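Activating signal cointegrator 1 complex subunit 2 (Homo sapiens, PDB 6YXQ) binds polyubiquitin chains and recruits ASCC3 and ALKBH3 to sites of DNA damage, and also takes part in the rescue of stalled ribosomes. Local coordinates at residues P6-K18 and G23-Q35. Residues are numbered along the deposited sequence; the frame is centred on the assembly and turned at random.
Sequences PALPLDQLQITHK and GKLRTSPALHPEQ
H17 and R26 form a hydrogen-bonded pair in the antiparallel β-hairpin of strands 14-18 and 25-29, which stands out from this mostly helical N-terminal part of a longer protein, its centre about 38 Å from the centre of the chain. R26 O accepts two bonds, from H17 N at 3.1 Å and, bent to 138°, from H17 ND1, the two donors arriving from opposite faces of the carbonyl plane; R26 N returns a bond to H17 O at 3.0 Å. With CG set between the backbone N and carbonyl carbon (chi1 87°), the imidazole folds back over its partner strand. There the R26 guanidinium comes to its edge at CE1, the two planes 83° apart, while S28 CB lies alongside the ring; R26 also touches D19. An alanine in place of H17 would probably leave R26 O with the backbone donor alone and take away the ring edge against which the guanidinium lies. Reciprocal bonds repeat at I15 and S28: I15 N reaches S28 O at 2.8 Å, and S28 N returns to I15 O. On the face carrying T16 and T27, their CG2 methyls meet, and K18 CG packs against L25 CD2. Beyond the strands, A30 N bonds to L13 O at 2.8 Å. L10, L31 and A30 make the apolar base, next to helix 78-87, where L10 touches H78 and L31 touches C83; D11 OD1 is hydrogen-bonded to S146 OG. In this base L10 CD2 meets L31 CD2 at 3.6 Å, and L10 CD1 rests on A30 CB.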
# COMPACT_ATOMS: atom_id res chain seq x y z
N PRO B 6 20.40 -31.92 -5.46
CA PRO B 6 19.61 -30.96 -6.24
C PRO B 6 18.63 -30.18 -5.38
O PRO B 6 18.41 -30.55 -4.22
CB PRO B 6 18.88 -31.86 -7.24
CG PRO B 6 18.65 -33.12 -6.48
CD PRO B 6 19.81 -33.27 -5.50
N ALA B 7 18.04 -29.13 -5.94
CA ALA B 7 17.06 -28.30 -5.23
C ALA B 7 15.67 -28.59 -5.79
O ALA B 7 15.45 -28.47 -7.00
CB ALA B 7 17.40 -26.82 -5.37
N LEU B 8 14.75 -28.97 -4.90
CA LEU B 8 13.38 -29.31 -5.27
C LEU B 8 12.47 -28.12 -5.02
O LEU B 8 12.45 -27.59 -3.90
CB LEU B 8 12.90 -30.52 -4.47
CG LEU B 8 11.77 -31.38 -5.05
CD1 LEU B 8 12.13 -31.88 -6.45
CD2 LEU B 8 11.44 -32.55 -4.13
N PRO B 9 11.71 -27.68 -6.02
CA PRO B 9 10.82 -26.54 -5.82
C PRO B 9 9.72 -26.86 -4.82
O PRO B 9 9.28 -28.00 -4.68
CB PRO B 9 10.25 -26.27 -7.22
CG PRO B 9 10.43 -27.54 -7.96
CD PRO B 9 11.67 -28.18 -7.41
N LEU B 10 9.25 -25.80 -4.15
CA LEU B 10 8.41 -25.95 -2.96
C LEU B 10 7.12 -26.69 -3.25
O LEU B 10 6.66 -27.49 -2.43
CB LEU B 10 8.11 -24.57 -2.39
CG LEU B 10 7.24 -24.52 -1.13
CD1 LEU B 10 7.84 -25.38 -0.03
CD2 LEU B 10 7.09 -23.08 -0.66
N ASP B 11 6.49 -26.41 -4.40
CA ASP B 11 5.15 -26.94 -4.65
C ASP B 11 5.15 -28.47 -4.65
O ASP B 11 4.18 -29.09 -4.22
CB ASP B 11 4.61 -26.41 -5.98
CG ASP B 11 5.65 -26.41 -7.07
OD1 ASP B 11 5.38 -26.98 -8.16
OD2 ASP B 11 6.74 -25.85 -6.84
N GLN B 12 6.23 -29.09 -5.13
CA GLN B 12 6.30 -30.54 -5.22
C GLN B 12 7.17 -31.17 -4.13
O GLN B 12 7.31 -32.40 -4.11
CB GLN B 12 6.80 -30.96 -6.61
CG GLN B 12 8.20 -30.50 -6.97
CD GLN B 12 8.56 -30.81 -8.42
OE1 GLN B 12 7.68 -31.11 -9.23
NE2 GLN B 12 9.85 -30.75 -8.74
N LEU B 13 7.73 -30.38 -3.22
CA LEU B 13 8.56 -30.94 -2.16
C LEU B 13 7.69 -31.54 -1.06
O LEU B 13 6.66 -30.98 -0.69
CB LEU B 13 9.50 -29.87 -1.57
CG LEU B 13 10.44 -30.33 -0.44
CD1 LEU B 13 11.71 -29.51 -0.46
CD2 LEU B 13 9.81 -30.26 0.95
N GLN B 14 8.13 -32.68 -0.54
CA GLN B 14 7.41 -33.44 0.47
C GLN B 14 8.12 -33.34 1.81
O GLN B 14 9.35 -33.40 1.87
CB GLN B 14 7.28 -34.91 0.04
CG GLN B 14 6.89 -35.08 -1.41
CD GLN B 14 5.40 -35.29 -1.58
OE1 GLN B 14 4.69 -35.57 -0.61
NE2 GLN B 14 4.91 -35.15 -2.80
N ILE B 15 7.35 -33.19 2.88
CA ILE B 15 7.86 -33.23 4.24
C ILE B 15 7.09 -34.30 5.01
O ILE B 15 5.87 -34.42 4.88
CB ILE B 15 7.75 -31.87 4.96
CG1 ILE B 15 6.31 -31.35 4.97
CG2 ILE B 15 8.69 -30.86 4.33
CD1 ILE B 15 5.60 -31.48 6.31
N THR B 16 7.82 -35.09 5.80
CA THR B 16 7.19 -36.13 6.60
C THR B 16 6.51 -35.51 7.81
O THR B 16 7.05 -34.61 8.46
CB THR B 16 8.22 -37.17 7.04
OG1 THR B 16 8.84 -36.77 8.28
CG2 THR B 16 9.30 -37.35 5.97
N HIS B 17 5.30 -35.98 8.10
CA HIS B 17 4.53 -35.48 9.23
C HIS B 17 3.66 -36.60 9.78
O HIS B 17 3.28 -37.52 9.06
CB HIS B 17 3.66 -34.27 8.83
CG HIS B 17 2.32 -34.65 8.28
ND1 HIS B 17 2.17 -35.47 7.19
CD2 HIS B 17 1.07 -34.31 8.67
CE1 HIS B 17 0.88 -35.62 6.93
NE2 HIS B 17 0.19 -34.93 7.82
N LYS B 18 3.36 -36.51 11.08
CA LYS B 18 2.51 -37.51 11.71
C LYS B 18 1.06 -37.31 11.31
O LYS B 18 0.57 -36.17 11.20
CB LYS B 18 2.66 -37.45 13.23
CG LYS B 18 4.09 -37.31 13.72
CD LYS B 18 4.24 -37.70 15.19
CE LYS B 18 3.93 -39.17 15.43
NZ LYS B 18 4.14 -39.54 16.86
N GLY B 23 1.32 -42.45 16.52
CA GLY B 23 2.69 -42.89 16.23
C GLY B 23 2.91 -43.42 14.83
O GLY B 23 3.62 -44.42 14.65
N LYS B 24 2.35 -42.72 13.82
CA LYS B 24 2.38 -43.13 12.42
C LYS B 24 2.78 -41.94 11.55
O LYS B 24 2.17 -40.86 11.63
CB LYS B 24 1.00 -43.67 11.99
CG LYS B 24 0.66 -45.19 12.39
CD LYS B 24 1.70 -46.26 11.98
CE LYS B 24 1.96 -46.40 10.45
NZ LYS B 24 2.77 -47.73 9.87
N LEU B 25 3.83 -42.12 10.77
CA LEU B 25 4.36 -41.05 9.96
C LEU B 25 4.01 -41.26 8.49
O LEU B 25 4.30 -42.32 7.93
CB LEU B 25 5.88 -40.94 10.10
CG LEU B 25 6.50 -40.84 11.49
CD1 LEU B 25 8.00 -40.92 11.41
CD2 LEU B 25 6.10 -39.55 12.13
N ARG B 26 3.45 -40.24 7.86
CA ARG B 26 3.16 -40.29 6.44
C ARG B 26 3.82 -39.10 5.75
O ARG B 26 3.73 -37.97 6.25
CB ARG B 26 1.64 -40.29 6.18
CG ARG B 26 0.92 -39.04 6.68
CD ARG B 26 -0.32 -38.76 5.85
NE ARG B 26 -0.02 -38.54 4.44
CZ ARG B 26 -0.22 -37.40 3.80
NH1 ARG B 26 -0.75 -36.35 4.42
NH2 ARG B 26 0.09 -37.30 2.51
N THR B 27 4.49 -39.34 4.63
CA THR B 27 5.03 -38.22 3.87
C THR B 27 3.90 -37.48 3.18
O THR B 27 2.93 -38.08 2.71
CB THR B 27 6.06 -38.70 2.85
OG1 THR B 27 5.42 -39.53 1.87
CG2 THR B 27 7.17 -39.48 3.54
N SER B 28 4.02 -36.16 3.12
CA SER B 28 2.93 -35.30 2.70
C SER B 28 3.53 -34.07 2.04
O SER B 28 4.74 -33.83 2.16
CB SER B 28 2.05 -34.90 3.89
OG SER B 28 2.56 -33.76 4.54
N PRO B 29 2.73 -33.27 1.33
CA PRO B 29 3.29 -32.08 0.68
C PRO B 29 3.78 -31.06 1.68
O PRO B 29 3.30 -30.98 2.82
CB PRO B 29 2.11 -31.54 -0.13
CG PRO B 29 0.92 -32.00 0.63
CD PRO B 29 1.29 -33.39 1.06
N ALA B 30 4.76 -30.27 1.25
CA ALA B 30 5.27 -29.19 2.09
C ALA B 30 4.14 -28.25 2.51
O ALA B 30 3.80 -28.15 3.69
CB ALA B 30 6.37 -28.43 1.35
N LEU B 31 3.52 -27.58 1.54
CA LEU B 31 2.41 -26.68 1.84
C LEU B 31 1.19 -27.46 2.32
O LEU B 31 0.76 -28.42 1.67
CB LEU B 31 2.07 -25.86 0.60
CG LEU B 31 3.29 -25.36 -0.17
CD1 LEU B 31 2.91 -24.87 -1.56
CD2 LEU B 31 3.99 -24.26 0.61
N HIS B 32 0.63 -27.05 3.46
CA HIS B 32 -0.51 -27.76 4.04
C HIS B 32 -1.19 -26.85 5.06
O HIS B 32 -0.51 -26.06 5.72
CB HIS B 32 -0.06 -29.07 4.70
CG HIS B 32 -1.18 -29.86 5.30
ND1 HIS B 32 -2.14 -30.49 4.54
CD2 HIS B 32 -1.50 -30.11 6.59
CE1 HIS B 32 -3.00 -31.10 5.34
NE2 HIS B 32 -2.64 -30.89 6.59
N PRO B 33 -2.52 -26.93 5.20
CA PRO B 33 -3.24 -26.01 6.10
C PRO B 33 -2.75 -25.96 7.54
O PRO B 33 -2.68 -24.85 8.10
CB PRO B 33 -4.68 -26.53 6.03
CG PRO B 33 -4.80 -27.08 4.66
CD PRO B 33 -3.45 -27.63 4.28
N GLU B 34 -2.43 -27.09 8.17
CA GLU B 34 -2.06 -27.02 9.58
C GLU B 34 -0.57 -26.87 9.80
O GLU B 34 -0.15 -26.67 10.94
CB GLU B 34 -2.60 -28.25 10.33
CG GLU B 34 -4.09 -28.38 10.20
CD GLU B 34 -4.53 -29.76 9.78
OE1 GLU B 34 -3.90 -30.35 8.88
OE2 GLU B 34 -5.54 -30.24 10.34
N GLN B 35 0.24 -26.93 8.75
CA GLN B 35 1.60 -26.41 8.87
C GLN B 35 1.60 -24.88 8.97
O GLN B 35 2.58 -24.31 9.46
CB GLN B 35 2.48 -26.86 7.70
CG GLN B 35 3.93 -27.08 8.12
CD GLN B 35 4.93 -26.89 6.99
OE1 GLN B 35 4.61 -27.09 5.83
NE2 GLN B 35 6.16 -26.49 7.34